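Local atomic coordinates of nitrite reductase (Hyphomicrobium denitrificans, PDB entry 2DV6), a protein that probably reduces nitrite to nitric oxide with electrons from cytochrome c, using copper centres bound in cupredoxin-type domains. Residues 146-151 / 337-342; 286-291 / 346-351; 341-346 / 403-408; 367-372 / 409-414. One frame throughout, in Å; residues are numbered along the deposited sequence.

Interaction 1 of 4, residues 146-151 / 337-342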
loop_
_atom_site.group_PDB
_atom_site.type_symbol
_atom_site.label_atom_id
_atom_site.label_comp_id
_atom_site.label_asym_id
_atom_site.label_seq_id
_atom_site.Cartn_x
_atom_site.Cartn_y
_atom_site.Cartn_z
ATOM N N THR A 146 -17.174 -37.945 7.222
ATOM C CA THR A 146 -18.531 -37.557 7.569
ATOM C C THR A 146 -19.202 -38.644 8.390
ATOM O O THR A 146 -18.996 -39.824 8.159
ATOM C CB THR A 146 -19.403 -37.306 6.319
ATOM O OG1 THR A 146 -19.422 -38.504 5.513
ATOM C CG2 THR A 146 -18.840 -36.114 5.475
ATOM N N ARG A 147 -20.037 -38.220 9.330
ATOM C CA ARG A 147 -20.880 -39.114 10.082
ATOM C C ARG A 147 -22.203 -39.191 9.328
ATOM O O ARG A 147 -22.876 -38.168 9.158
ATOM C CB ARG A 147 -21.164 -38.478 11.423
ATOM C CG ARG A 147 -21.952 -39.334 12.377
ATOM C CD ARG A 147 -20.979 -39.710 13.459
ATOM N NE ARG A 147 -20.697 -41.068 13.306
ATOM C CZ ARG A 147 -19.629 -41.692 13.772
ATOM N NH1 ARG A 147 -18.646 -41.059 14.368
ATOM N NH2 ARG A 147 -19.559 -42.995 13.560
ATOM N N ASP A 148 -22.581 -40.409 8.913
ATOM C CA ASP A 148 -23.918 -40.716 8.386
ATOM C C ASP A 148 -24.945 -40.358 9.483
ATOM O O ASP A 148 -24.765 -40.720 10.637
ATOM C CB ASP A 148 -23.957 -42.228 8.039
ATOM C CG ASP A 148 -25.284 -42.666 7.378
ATOM O OD1 ASP A 148 -26.362 -42.132 7.716
ATOM O OD2 ASP A 148 -25.242 -43.575 6.516
ATOM N N PRO A 149 -25.975 -39.563 9.167
ATOM C CA PRO A 149 -26.897 -39.177 10.236
ATOM C C PRO A 149 -27.801 -40.318 10.777
ATOM O O PRO A 149 -28.460 -40.137 11.820
ATOM C CB PRO A 149 -27.762 -38.095 9.583
ATOM C CG PRO A 149 -27.753 -38.496 8.071
ATOM C CD PRO A 149 -26.322 -38.943 7.872
ATOM N N ALA A 150 -27.837 -41.464 10.085
ATOM C CA ALA A 150 -28.539 -42.673 10.584
ATOM C C ALA A 150 -27.651 -43.524 11.479
ATOM O O ALA A 150 -28.105 -44.516 12.009
ATOM C CB ALA A 150 -29.093 -43.529 9.407
ATOM N N ASP A 151 -26.390 -43.130 11.637
ATOM C CA ASP A 151 -25.399 -43.884 12.402
ATOM C C ASP A 151 -25.383 -43.532 13.910
ATOM O O ASP A 151 -24.518 -42.771 14.387
ATOM C CB ASP A 151 -24.022 -43.637 11.787
ATOM C CG ASP A 151 -22.911 -44.466 12.434
ATOM O OD1 ASP A 151 -23.212 -45.392 13.228
ATOM O OD2 ASP A 151 -21.729 -44.173 12.131
ATOM N N ARG A 337 -25.406 -34.767 -0.576
ATOM C CA ARG A 337 -24.974 -35.699 -1.599
ATOM C C ARG A 337 -24.393 -36.986 -0.978
ATOM O O ARG A 337 -24.609 -38.083 -1.502
ATOM C CB ARG A 337 -23.957 -35.025 -2.542
ATOM C CG ARG A 337 -24.606 -33.992 -3.520
ATOM C CD ARG A 337 -23.604 -33.201 -4.366
ATOM N NE ARG A 337 -23.023 -33.794 -5.608
ATOM C CZ ARG A 337 -23.482 -34.851 -6.278
ATOM N NH1 ARG A 337 -22.864 -35.258 -7.378
ATOM N NH2 ARG A 337 -24.567 -35.509 -5.863
ATOM N N SER A 338 -23.675 -36.863 0.133
ATOM C CA SER A 338 -22.962 -37.988 0.673
ATOM C C SER A 338 -23.927 -38.933 1.351
ATOM O O SER A 338 -23.982 -40.096 0.984
ATOM C CB SER A 338 -21.829 -37.558 1.586
ATOM O OG SER A 338 -20.882 -36.851 0.809
ATOM N N HIS A 339 -24.681 -38.441 2.333
ATOM C CA HIS A 339 -25.733 -39.240 2.951
ATOM C C HIS A 339 -26.845 -38.400 3.542
ATOM O O HIS A 339 -26.844 -38.095 4.748
ATOM C CB HIS A 339 -25.161 -40.165 4.030
ATOM C CG HIS A 339 -23.971 -39.595 4.710
ATOM N ND1 HIS A 339 -22.718 -40.179 4.634
ATOM C CD2 HIS A 339 -23.830 -38.467 5.448
ATOM C CE1 HIS A 339 -21.858 -39.426 5.297
ATOM N NE2 HIS A 339 -22.506 -38.382 5.801
ATOM N N PRO A 340 -27.826 -38.057 2.705
ATOM C CA PRO A 340 -28.963 -37.335 3.216
ATOM C C PRO A 340 -29.693 -38.176 4.250
ATOM O O PRO A 340 -29.427 -39.389 4.401
ATOM C CB PRO A 340 -29.833 -37.113 1.974
ATOM C CG PRO A 340 -29.350 -38.089 0.964
ATOM C CD PRO A 340 -27.919 -38.313 1.250
ATOM N N LEU A 341 -30.568 -37.528 5.001
ATOM C CA LEU A 341 -31.551 -38.230 5.805
ATOM C C LEU A 341 -32.694 -38.734 4.908
ATOM O O LEU A 341 -33.056 -38.094 3.931
ATOM C CB LEU A 341 -32.094 -37.325 6.910
ATOM C CG LEU A 341 -31.237 -36.737 8.044
ATOM C CD1 LEU A 341 -30.129 -35.793 7.524
ATOM C CD2 LEU A 341 -32.171 -36.012 9.048
ATOM N N TYR A 342 -33.238 -39.901 5.241
ATOM C CA TYR A 342 -34.324 -40.564 4.492
ATOM C C TYR A 342 -35.387 -40.978 5.489
ATOM O O TYR A 342 -35.057 -41.587 6.510
ATOM C CB TYR A 342 -33.818 -41.833 3.791
ATOM C CG TYR A 342 -32.979 -41.562 2.573
ATOM C CD1 TYR A 342 -33.568 -41.119 1.370
ATOM C CD2 TYR A 342 -31.589 -41.731 2.611
ATOM C CE1 TYR A 342 -32.800 -40.840 0.232
ATOM C CE2 TYR A 342 -30.807 -41.479 1.471
ATOM C CZ TYR A 342 -31.421 -41.034 0.295
ATOM O OH TYR A 342 -30.635 -40.785 -0.814
#

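Interaction 2 of 4, residues 286-291 / 346-351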
loop_
_atom_site.group_PDB
_atom_site.type_symbol
_atom_site.label_atom_id
_atom_site.label_comp_id
_atom_site.label_asym_id
_atom_site.label_seq_id
_atom_site.Cartn_x
_atom_site.Cartn_y
_atom_site.Cartn_z
ATOM N N PRO A 286 -39.879 -40.693 24.373
ATOM C CA PRO A 286 -41.036 -41.123 23.598
ATOM C C PRO A 286 -40.580 -41.902 22.372
ATOM O O PRO A 286 -39.560 -41.565 21.753
ATOM C CB PRO A 286 -41.699 -39.797 23.176
ATOM C CG PRO A 286 -41.324 -38.847 24.300
ATOM C CD PRO A 286 -39.953 -39.259 24.731
ATOM N N GLN A 287 -41.318 -42.957 22.051
ATOM C CA GLN A 287 -40.978 -43.812 20.931
ATOM C C GLN A 287 -41.311 -43.102 19.643
ATOM O O GLN A 287 -42.314 -42.403 19.524
ATOM C CB GLN A 287 -41.740 -45.131 21.007
ATOM C CG GLN A 287 -41.437 -45.913 22.297
ATOM C CD GLN A 287 -40.680 -47.225 22.059
ATOM O OE1 GLN A 287 -41.054 -48.270 22.628
ATOM N NE2 GLN A 287 -39.617 -47.182 21.217
ATOM N N VAL A 288 -40.477 -43.330 18.656
ATOM C CA VAL A 288 -40.523 -42.555 17.457
ATOM C C VAL A 288 -40.183 -43.589 16.390
ATOM O O VAL A 288 -39.618 -44.618 16.720
ATOM C CB VAL A 288 -39.463 -41.430 17.693
ATOM C CG1 VAL A 288 -38.283 -41.474 16.752
ATOM C CG2 VAL A 288 -40.126 -40.054 17.967
ATOM N N ASP A 289 -40.531 -43.344 15.136
ATOM C CA ASP A 289 -40.211 -44.258 14.035
ATOM C C ASP A 289 -38.733 -44.256 13.597
ATOM O O ASP A 289 -38.174 -45.289 13.185
ATOM C CB ASP A 289 -41.117 -43.937 12.847
ATOM C CG ASP A 289 -42.584 -44.165 13.171
ATOM O OD1 ASP A 289 -42.891 -45.303 13.568
ATOM O OD2 ASP A 289 -43.431 -43.234 13.084
ATOM N N ARG A 290 -38.091 -43.091 13.674
ATOM C CA ARG A 290 -36.730 -42.925 13.130
ATOM C C ARG A 290 -36.017 -41.801 13.879
ATOM O O ARG A 290 -36.646 -40.816 14.252
ATOM C CB ARG A 290 -36.862 -42.478 11.699
ATOM C CG ARG A 290 -35.892 -43.027 10.728
ATOM C CD ARG A 290 -36.611 -43.034 9.391
ATOM N NE ARG A 290 -36.067 -44.031 8.499
ATOM C CZ ARG A 290 -36.642 -45.192 8.224
ATOM N NH1 ARG A 290 -37.817 -45.512 8.744
ATOM N NH2 ARG A 290 -36.039 -46.021 7.395
ATOM N N GLU A 291 -34.712 -41.972 14.089
ATOM C CA GLU A 291 -33.908 -41.005 14.802
ATOM C C GLU A 291 -32.704 -40.682 13.948
ATOM O O GLU A 291 -32.170 -41.554 13.239
ATOM C CB GLU A 291 -33.428 -41.550 16.143
ATOM C CG GLU A 291 -34.539 -41.914 17.108
ATOM C CD GLU A 291 -33.976 -42.480 18.404
ATOM O OE1 GLU A 291 -33.065 -43.332 18.323
ATOM O OE2 GLU A 291 -34.419 -42.048 19.497
ATOM N N GLY A 346 -45.840 -40.202 7.049
ATOM C CA GLY A 346 -46.461 -40.721 8.269
ATOM C C GLY A 346 -45.531 -41.104 9.420
ATOM O O GLY A 346 -45.994 -41.346 10.527
ATOM N N GLU A 347 -44.226 -41.175 9.184
ATOM C CA GLU A 347 -43.289 -41.438 10.288
ATOM C C GLU A 347 -43.120 -40.244 11.225
ATOM O O GLU A 347 -43.125 -39.077 10.805
ATOM C CB GLU A 347 -41.925 -41.904 9.779
ATOM C CG GLU A 347 -41.948 -43.317 9.216
ATOM C CD GLU A 347 -40.576 -43.811 8.816
ATOM O OE1 GLU A 347 -40.390 -45.042 8.776
ATOM O OE2 GLU A 347 -39.669 -42.986 8.529
ATOM N N THR A 348 -43.048 -40.551 12.507
ATOM C CA THR A 348 -42.600 -39.607 13.491
ATOM C C THR A 348 -41.087 -39.788 13.568
ATOM O O THR A 348 -40.584 -40.914 13.737
ATOM C CB THR A 348 -43.286 -39.819 14.856
ATOM O OG1 THR A 348 -44.668 -39.477 14.722
ATOM C CG2 THR A 348 -42.698 -38.890 15.915
ATOM N N VAL A 349 -40.391 -38.663 13.442
ATOM C CA VAL A 349 -38.952 -38.602 13.312
ATOM C C VAL A 349 -38.342 -37.759 14.452
ATOM O O VAL A 349 -38.951 -36.819 14.955
ATOM C CB VAL A 349 -38.629 -38.058 11.910
ATOM C CG1 VAL A 349 -37.469 -37.164 11.893
ATOM C CG2 VAL A 349 -38.507 -39.214 10.902
ATOM N N ARG A 350 -37.144 -38.126 14.873
ATOM C CA ARG A 350 -36.460 -37.402 15.941
ATOM C C ARG A 350 -35.070 -37.052 15.420
ATOM O O ARG A 350 -34.405 -37.900 14.858
ATOM C CB ARG A 350 -36.359 -38.284 17.185
ATOM C CG ARG A 350 -35.275 -37.864 18.203
ATOM C CD ARG A 350 -35.882 -37.959 19.550
ATOM N NE ARG A 350 -35.954 -39.329 19.925
ATOM C CZ ARG A 350 -36.936 -39.895 20.604
ATOM N NH1 ARG A 350 -36.789 -41.170 20.867
ATOM N NH2 ARG A 350 -38.011 -39.208 21.029
ATOM N N ILE A 351 -34.655 -35.802 15.579
ATOM C CA ILE A 351 -33.264 -35.411 15.266
ATOM C C ILE A 351 -32.608 -35.007 16.592
ATOM O O ILE A 351 -33.135 -34.154 17.325
ATOM C CB ILE A 351 -33.188 -34.269 14.230
ATOM C CG1 ILE A 351 -33.887 -34.661 12.916
ATOM C CG2 ILE A 351 -31.696 -33.823 13.957
ATOM C CD1 ILE A 351 -34.032 -33.498 11.903
HETATM O O HOH W 1 -46.051 -41.418 13.156
#

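Interaction 3 of 4, residues 341-346 / 403-408. With K (potassium ion), chain J.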
loop_
_atom_site.group_PDB
_atom_site.type_symbol
_atom_site.label_atom_id
_atom_site.label_comp_id
_atom_site.label_asym_id
_atom_site.label_seq_id
_atom_site.Cartn_x
_atom_site.Cartn_y
_atom_site.Cartn_z
ATOM N N LEU A 341 -30.568 -37.528 5.001
ATOM C CA LEU A 341 -31.551 -38.230 5.805
ATOM C C LEU A 341 -32.694 -38.734 4.908
ATOM O O LEU A 341 -33.056 -38.094 3.931
ATOM C CB LEU A 341 -32.094 -37.325 6.910
ATOM C CG LEU A 341 -31.237 -36.737 8.044
ATOM C CD1 LEU A 341 -30.129 -35.793 7.524
ATOM C CD2 LEU A 341 -32.171 -36.012 9.048
ATOM N N TYR A 342 -33.238 -39.901 5.241
ATOM C CA TYR A 342 -34.324 -40.564 4.492
ATOM C C TYR A 342 -35.387 -40.978 5.489
ATOM O O TYR A 342 -35.057 -41.587 6.510
ATOM C CB TYR A 342 -33.818 -41.833 3.791
ATOM C CG TYR A 342 -32.979 -41.562 2.573
ATOM C CD1 TYR A 342 -33.568 -41.119 1.370
ATOM C CD2 TYR A 342 -31.589 -41.731 2.611
ATOM C CE1 TYR A 342 -32.800 -40.840 0.232
ATOM C CE2 TYR A 342 -30.807 -41.479 1.471
ATOM C CZ TYR A 342 -31.421 -41.034 0.295
ATOM O OH TYR A 342 -30.635 -40.785 -0.814
ATOM N N ALA A 343 -36.646 -40.627 5.226
ATOM C CA ALA A 343 -37.765 -41.153 6.037
ATOM C C ALA A 343 -38.998 -41.379 5.131
ATOM O O ALA A 343 -38.924 -41.131 3.936
ATOM C CB ALA A 343 -38.095 -40.217 7.214
ATOM N N SER A 344 -40.099 -41.899 5.696
ATOM C CA SER A 344 -41.308 -42.186 4.930
ATOM C C SER A 344 -42.459 -41.362 5.437
ATOM O O SER A 344 -42.490 -40.989 6.633
ATOM C CB SER A 344 -41.685 -43.665 5.044
ATOM O OG SER A 344 -40.603 -44.472 4.627
ATOM N N VAL A 345 -43.424 -41.093 4.551
ATOM C CA VAL A 345 -44.608 -40.323 4.970
ATOM C C VAL A 345 -45.388 -41.004 6.083
ATOM O O VAL A 345 -45.473 -42.230 6.128
ATOM C CB VAL A 345 -45.480 -39.756 3.784
ATOM C CG1 VAL A 345 -45.028 -40.252 2.467
ATOM C CG2 VAL A 345 -46.973 -39.965 4.004
ATOM N N GLY A 346 -45.840 -40.202 7.049
ATOM C CA GLY A 346 -46.461 -40.721 8.269
ATOM C C GLY A 346 -45.531 -41.104 9.420
ATOM O O GLY A 346 -45.994 -41.346 10.527
ATOM N N PHE A 403 -40.919 -34.643 15.086
ATOM C CA PHE A 403 -42.043 -34.224 14.278
ATOM C C PHE A 403 -42.548 -35.373 13.414
ATOM O O PHE A 403 -41.782 -36.218 12.943
ATOM C CB PHE A 403 -41.680 -33.037 13.392
ATOM C CG PHE A 403 -40.412 -33.217 12.629
ATOM C CD1 PHE A 403 -40.444 -33.492 11.270
ATOM C CD2 PHE A 403 -39.161 -33.071 13.267
ATOM C CE1 PHE A 403 -39.283 -33.632 10.545
ATOM C CE2 PHE A 403 -37.990 -33.203 12.563
ATOM C CZ PHE A 403 -38.045 -33.480 11.187
ATOM N N LYS A 404 -43.859 -35.387 13.228
ATOM C CA LYS A 404 -44.485 -36.297 12.292
ATOM C C LYS A 404 -44.366 -35.727 10.888
ATOM O O LYS A 404 -44.663 -34.554 10.653
ATOM C CB LYS A 404 -45.958 -36.539 12.667
ATOM C CG LYS A 404 -46.658 -37.409 11.633
ATOM C CD LYS A 404 -48.021 -37.839 12.080
ATOM C CE LYS A 404 -48.778 -38.466 10.897
ATOM N NZ LYS A 404 -49.765 -39.462 11.399
ATOM N N ILE A 405 -43.907 -36.554 9.962
ATOM C CA ILE A 405 -43.857 -36.172 8.563
ATOM C C ILE A 405 -45.181 -36.474 7.840
ATOM O O ILE A 405 -45.439 -37.607 7.476
ATOM C CB ILE A 405 -42.670 -36.858 7.877
ATOM C CG1 ILE A 405 -41.364 -36.442 8.577
ATOM C CG2 ILE A 405 -42.624 -36.507 6.388
ATOM C CD1 ILE A 405 -40.197 -37.329 8.215
ATOM N N ASP A 406 -46.010 -35.457 7.631
ATOM C CA ASP A 406 -47.362 -35.671 7.103
ATOM C C ASP A 406 -47.393 -35.978 5.615
ATOM O O ASP A 406 -48.322 -36.602 5.132
ATOM C CB ASP A 406 -48.259 -34.455 7.359
ATOM C CG ASP A 406 -48.099 -33.907 8.748
ATOM O OD1 ASP A 406 -48.932 -34.189 9.636
ATOM O OD2 ASP A 406 -47.100 -33.192 8.950
ATOM N N ARG A 407 -46.395 -35.523 4.879
ATOM C CA ARG A 407 -46.415 -35.694 3.446
ATOM C C ARG A 407 -45.025 -35.698 2.863
ATOM O O ARG A 407 -44.047 -35.409 3.553
ATOM C CB ARG A 407 -47.291 -34.616 2.787
ATOM C CG ARG A 407 -46.836 -33.183 2.995
ATOM C CD ARG A 407 -47.170 -32.401 1.750
ATOM N NE ARG A 407 -46.253 -32.800 0.688
ATOM C CZ ARG A 407 -46.407 -32.567 -0.611
ATOM N NH1 ARG A 407 -47.489 -31.951 -1.081
ATOM N NH2 ARG A 407 -45.473 -32.994 -1.451
ATOM N N ALA A 408 -44.959 -36.029 1.582
ATOM C CA ALA A 408 -43.728 -36.236 0.862
ATOM C C ALA A 408 -42.978 -34.920 0.579
ATOM O O ALA A 408 -43.569 -33.856 0.552
ATOM C CB ALA A 408 -44.043 -36.953 -0.448
HETATM K K K J . -45.480 -32.328 10.494
HETATM O O HOH W 2 -47.252 -32.955 11.839
HETATM O O HOH W 3 -46.412 -30.062 10.098
HETATM O O HOH W 4 -44.768 -31.321 12.547
#

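Interaction 4 of 4, residues 367-372 / 409-414. With K (potassium ion), chain J.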
loop_
_atom_site.group_PDB
_atom_site.type_symbol
_atom_site.label_atom_id
_atom_site.label_comp_id
_atom_site.label_asym_id
_atom_site.label_seq_id
_atom_site.Cartn_x
_atom_site.Cartn_y
_atom_site.Cartn_z
ATOM N N ILE A 367 -36.836 -26.784 6.756
ATOM C CA ILE A 367 -37.710 -26.058 5.832
ATOM C C ILE A 367 -38.792 -27.029 5.343
ATOM O O ILE A 367 -38.458 -28.150 4.913
ATOM C CB ILE A 367 -36.885 -25.566 4.605
ATOM C CG1 ILE A 367 -35.751 -24.637 5.050
ATOM C CG2 ILE A 367 -37.776 -24.918 3.537
ATOM C CD1 ILE A 367 -34.915 -24.092 3.883
ATOM N N GLY A 368 -40.056 -26.615 5.423
ATOM C CA GLY A 368 -41.190 -27.414 4.947
ATOM C C GLY A 368 -41.817 -28.248 6.042
ATOM O O GLY A 368 -42.810 -28.948 5.804
ATOM N N GLU A 369 -41.243 -28.190 7.252
ATOM C CA GLU A 369 -41.813 -28.912 8.380
ATOM C C GLU A 369 -41.791 -28.046 9.642
ATOM O O GLU A 369 -41.224 -26.954 9.630
ATOM C CB GLU A 369 -41.071 -30.250 8.606
ATOM C CG GLU A 369 -41.818 -31.470 8.112
ATOM C CD GLU A 369 -43.125 -31.711 8.869
ATOM O OE1 GLU A 369 -43.933 -32.571 8.444
ATOM O OE2 GLU A 369 -43.390 -31.041 9.897
ATOM N N ILE A 370 -42.427 -28.532 10.717
ATOM C CA ILE A 370 -42.587 -27.806 11.982
ATOM C C ILE A 370 -42.259 -28.794 13.116
ATOM O O ILE A 370 -42.647 -29.955 13.048
ATOM C CB ILE A 370 -44.040 -27.283 12.161
ATOM C CG1 ILE A 370 -44.458 -26.452 10.940
ATOM C CG2 ILE A 370 -44.196 -26.488 13.497
ATOM C CD1 ILE A 370 -45.933 -26.067 10.872
ATOM N N PHE A 371 -41.491 -28.368 14.111
ATOM C CA PHE A 371 -41.215 -29.247 15.237
ATOM C C PHE A 371 -42.432 -29.390 16.151
ATOM O O PHE A 371 -42.919 -28.410 16.692
ATOM C CB PHE A 371 -40.001 -28.756 16.030
ATOM C CG PHE A 371 -38.776 -28.474 15.164
ATOM C CD1 PHE A 371 -38.112 -27.258 15.260
ATOM C CD2 PHE A 371 -38.268 -29.460 14.298
ATOM C CE1 PHE A 371 -36.965 -27.011 14.470
ATOM C CE2 PHE A 371 -37.143 -29.225 13.526
ATOM C CZ PHE A 371 -36.484 -28.005 13.609
ATOM N N ASP A 372 -42.916 -30.625 16.292
ATOM C CA ASP A 372 -44.015 -30.940 17.182
ATOM C C ASP A 372 -43.520 -30.739 18.608
ATOM O O ASP A 372 -44.208 -30.112 19.391
ATOM C CB ASP A 372 -44.496 -32.380 16.972
ATOM C CG ASP A 372 -45.214 -32.595 15.600
ATOM O OD1 ASP A 372 -45.768 -31.620 15.021
ATOM O OD2 ASP A 372 -45.211 -33.758 15.104
ATOM N N GLY A 409 -41.681 -35.013 0.332
ATOM C CA GLY A 409 -40.906 -33.860 -0.074
ATOM C C GLY A 409 -39.425 -33.964 0.253
ATOM O O GLY A 409 -38.970 -34.904 0.914
ATOM N N ARG A 410 -38.666 -32.999 -0.247
ATOM C CA ARG A 410 -37.307 -32.873 0.160
ATOM C C ARG A 410 -37.298 -31.791 1.229
ATOM O O ARG A 410 -37.409 -30.617 0.918
ATOM C CB ARG A 410 -36.453 -32.435 -1.010
ATOM C CG ARG A 410 -35.097 -31.952 -0.587
ATOM C CD ARG A 410 -34.118 -32.918 -1.037
ATOM N NE ARG A 410 -33.494 -32.429 -2.234
ATOM C CZ ARG A 410 -33.044 -33.214 -3.203
ATOM N NH1 ARG A 410 -32.461 -32.665 -4.272
ATOM N NH2 ARG A 410 -33.174 -34.531 -3.099
ATOM N N TYR A 411 -37.172 -32.202 2.482
ATOM C CA TYR A 411 -37.049 -31.260 3.590
ATOM C C TYR A 411 -35.571 -30.846 3.798
ATOM O O TYR A 411 -34.641 -31.619 3.556
ATOM C CB TYR A 411 -37.700 -31.850 4.842
ATOM C CG TYR A 411 -39.168 -32.154 4.561
ATOM C CD1 TYR A 411 -39.576 -33.423 4.103
ATOM C CD2 TYR A 411 -40.138 -31.159 4.696
ATOM C CE1 TYR A 411 -40.923 -33.692 3.833
ATOM C CE2 TYR A 411 -41.471 -31.408 4.423
ATOM C CZ TYR A 411 -41.856 -32.681 3.981
ATOM O OH TYR A 411 -43.178 -32.914 3.700
ATOM N N ILE A 412 -35.376 -29.608 4.227
ATOM C CA ILE A 412 -34.043 -29.008 4.216
ATOM C C ILE A 412 -33.600 -28.518 5.595
ATOM O O ILE A 412 -34.191 -27.595 6.150
ATOM C CB ILE A 412 -33.958 -27.924 3.146
ATOM C CG1 ILE A 412 -34.554 -28.456 1.799
ATOM C CG2 ILE A 412 -32.495 -27.429 2.951
ATOM C CD1 ILE A 412 -34.724 -27.350 0.748
ATOM N N LEU A 413 -32.572 -29.178 6.146
ATOM C CA LEU A 413 -31.957 -28.746 7.409
ATOM C C LEU A 413 -31.081 -27.506 7.156
ATOM O O LEU A 413 -30.252 -27.490 6.231
ATOM C CB LEU A 413 -31.119 -29.856 8.024
ATOM C CG LEU A 413 -31.842 -31.088 8.598
ATOM C CD1 LEU A 413 -32.661 -31.865 7.501
ATOM C CD2 LEU A 413 -30.808 -32.024 9.285
ATOM N N VAL A 414 -31.305 -26.464 7.954
ATOM C CA VAL A 414 -30.557 -25.203 7.827
ATOM C C VAL A 414 -30.297 -24.620 9.220
ATOM O O VAL A 414 -31.042 -24.927 10.161
ATOM C CB VAL A 414 -31.290 -24.135 6.961
ATOM C CG1 VAL A 414 -31.575 -24.640 5.543
ATOM C CG2 VAL A 414 -32.576 -23.637 7.607
HETATM K K K J . -45.480 -32.328 10.494
HETATM O O HOH W 5 -38.714 -28.494 2.018
HETATM O O HOH W 6 -44.685 -33.307 6.010
HETATM O O HOH W 4 -44.768 -31.321 12.547
HETATM O O HOH W 3 -46.412 -30.062 10.098
HETATM O O HOH W 2 -47.252 -32.955 11.839
#

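Interaction 1 of 4, residues 146-151 / 337-342
An Asx turn in the linker after strand 125-131 packs on His339, where the chain leaves helix 334-338. The imidazole lies between two residues: Ser338 CB over one face and, on the other, Asp148 CA, 3.7 Å from the centroid of the His339 ring and only 8° off its normal, a CH-pi contact. CG anti to the backbone N (chi1 -176°) puts the Asp148 carboxylate alongside the imidazole, the two planes nearly parallel, while its OD1 accepts from Ala150 N at 2.9 Å. Pro149 continues the line, its CD 3.5 Å from His339 CD2 and its CG 3.6 Å from Leu341 CD1. Replacing His339 by an alanine would probably leave the CA of Asp148 without a ring face and open a gap beside Pro149 CD. Further out, Pro149 hydrogen-bonds through its backbone to Tyr293 of strand 290-299 and touches Leu335 of helix 334-338, and Leu341 pairs with Phe428 and Asn430 of strand 427-431.

Interaction 2 of 4, residues 286-291 / 346-351
Pro286 O is gripped end-on by the guanidinium of Arg350, which sends it NH1 and NH2, each at 2.9 Å and close to the guanidinium plane. The same group reaches Glu291 OE2 side-on, with NE and, 2.9 Å away, NH1, in a salt bridge whose two planes stand 61° apart; Glu291 OE1 has a second salt bridge to Arg198. Bends at chi2 and chi3 of Arg350 let one cation serve both partners, and Val288 CG2 lies 3.8 Å above one face, toward the rim. A leucine in place of Arg350 would probably leave Pro286 O without its two donors and take from Glu291 one of its cationic partners. Nearer Gly346, Asp289 OD2 takes Thr348 N at 2.8 Å on its anti lone pair, and water 1 ties that carboxylate to Gly346 O and Thr348 OG1. Arg290 NH1 forms a salt bridge with Glu347 OE1 at 2.6 Å. Arg350 N donates to Arg290 O at 2.8 Å, in the parallel strand pairing of a cupredoxin-like beta-sandwich.

Interaction 3 of 4, residues 341-346 / 403-408
Next to a potassium site, the bend that leads from Ala343 to Gly346 meets the chain as it leaves strand 397-404 at Ile405. Gly346 N donates to Ile405 O at 2.7 Å, arriving nearly on the line of the C=O bond. At its backbone angles (phi 86°) Gly346 is a position that calls for glycine, since a CB would press on the carbonyl of Val345. Beside this bond Ile405 points its CD1 at Ala343 CB, 3.7 Å off, while Val345 CG2 comes to 3.8 Å from Asp406 O. Lys404 runs out fully extended from a CG anti to its backbone N (chi1 176°), and its CE passes 4.0 Å from Gly346 O. The two segments thus join an edge strand of one sheet of the cupredoxin-like sandwich, 341-343, to strand 397-404 of the other. On the far side of the 403-408 chain, Lys404 O and Asp406 OD2 each bind potassium at 2.4 Å, with waters 2, 3 and 4; both carboxylate oxygens of Glu369 complete the shell. Arg407 folds along its own chain, NE and NH2 both donating to Ala408 O, and its NH1 goes to Lys435 O. Thr227 and Pro229 of a second subunit pack on Asp406 and Arg407.

Interaction 4 of 4, residues 367-372 / 409-414
The Tyr411 ring turns an edge to the backbone of 367-368: Gly368 CA lies in its plane, and two carbonyl oxygens come near that plane, Gly368 O at 3.1 Å from Tyr411 CE2 and Ile367 O beside CD2. Glu369 CG comes in obliquely, 3.7 Å from Tyr411 CE2, and the carboxylate beyond it is inclined 48° to the ring. A side chain on Gly368 would run into Tyr411 CD2, so glycine suits both its backbone angles and this close edge. Ile367 forms an antiparallel hydrogen-bonded pair with Ile412, its N donating to Ile412 O at 2.8 Å; the return bond is weak. Ile367 CD1 rests 3.8 Å from Val414 CG1. Val366, Leu429 and Val431 also touch Tyr411, whose OH hydrogen-bonds Arg407 O and, through water 6, reaches Glu369 OE1. Gly368 also hydrogen-bonds through its backbone to a second subunit, and Ile367, whose side chain is about 5 Å from a bound copper ion, packs on Asp222 of that subunit. Bent at chi2 (-65°), Glu369 turns its carboxylate to the potassium, with OE1 at 2.6 Å and OE2 at 2.5 Å from the ion, and Ile370 N donates to OE2 at 2.8 Å. Lys404 O, Asp406 OD2 and three waters share the ion. A carboxylate held by a cation, a backbone N-H and a water probably stays ionised although buried.

Following the chain, interaction 1 opens in the linker at 146-151 and closes a long loop at 337-342. Interaction 2 opens inside that loop, at 286-291, and closes beyond it at 346-351, so the two cross. Interaction 3 starts on the stretch where interaction 1 ends, crosses interaction 2 with Gly346 in common, and closes at 403-408. Interaction 4, from 367-372 to 409-414, crosses interaction 3 and follows interactions 1 and 2 in series. Interactions 2 and 3 join side by side through strands 348-357 and 397-404; 3 and 4 share the potassium, three waters and a second subunit. Together they tie the linker to both sheets of the C-terminal beta-sandwich.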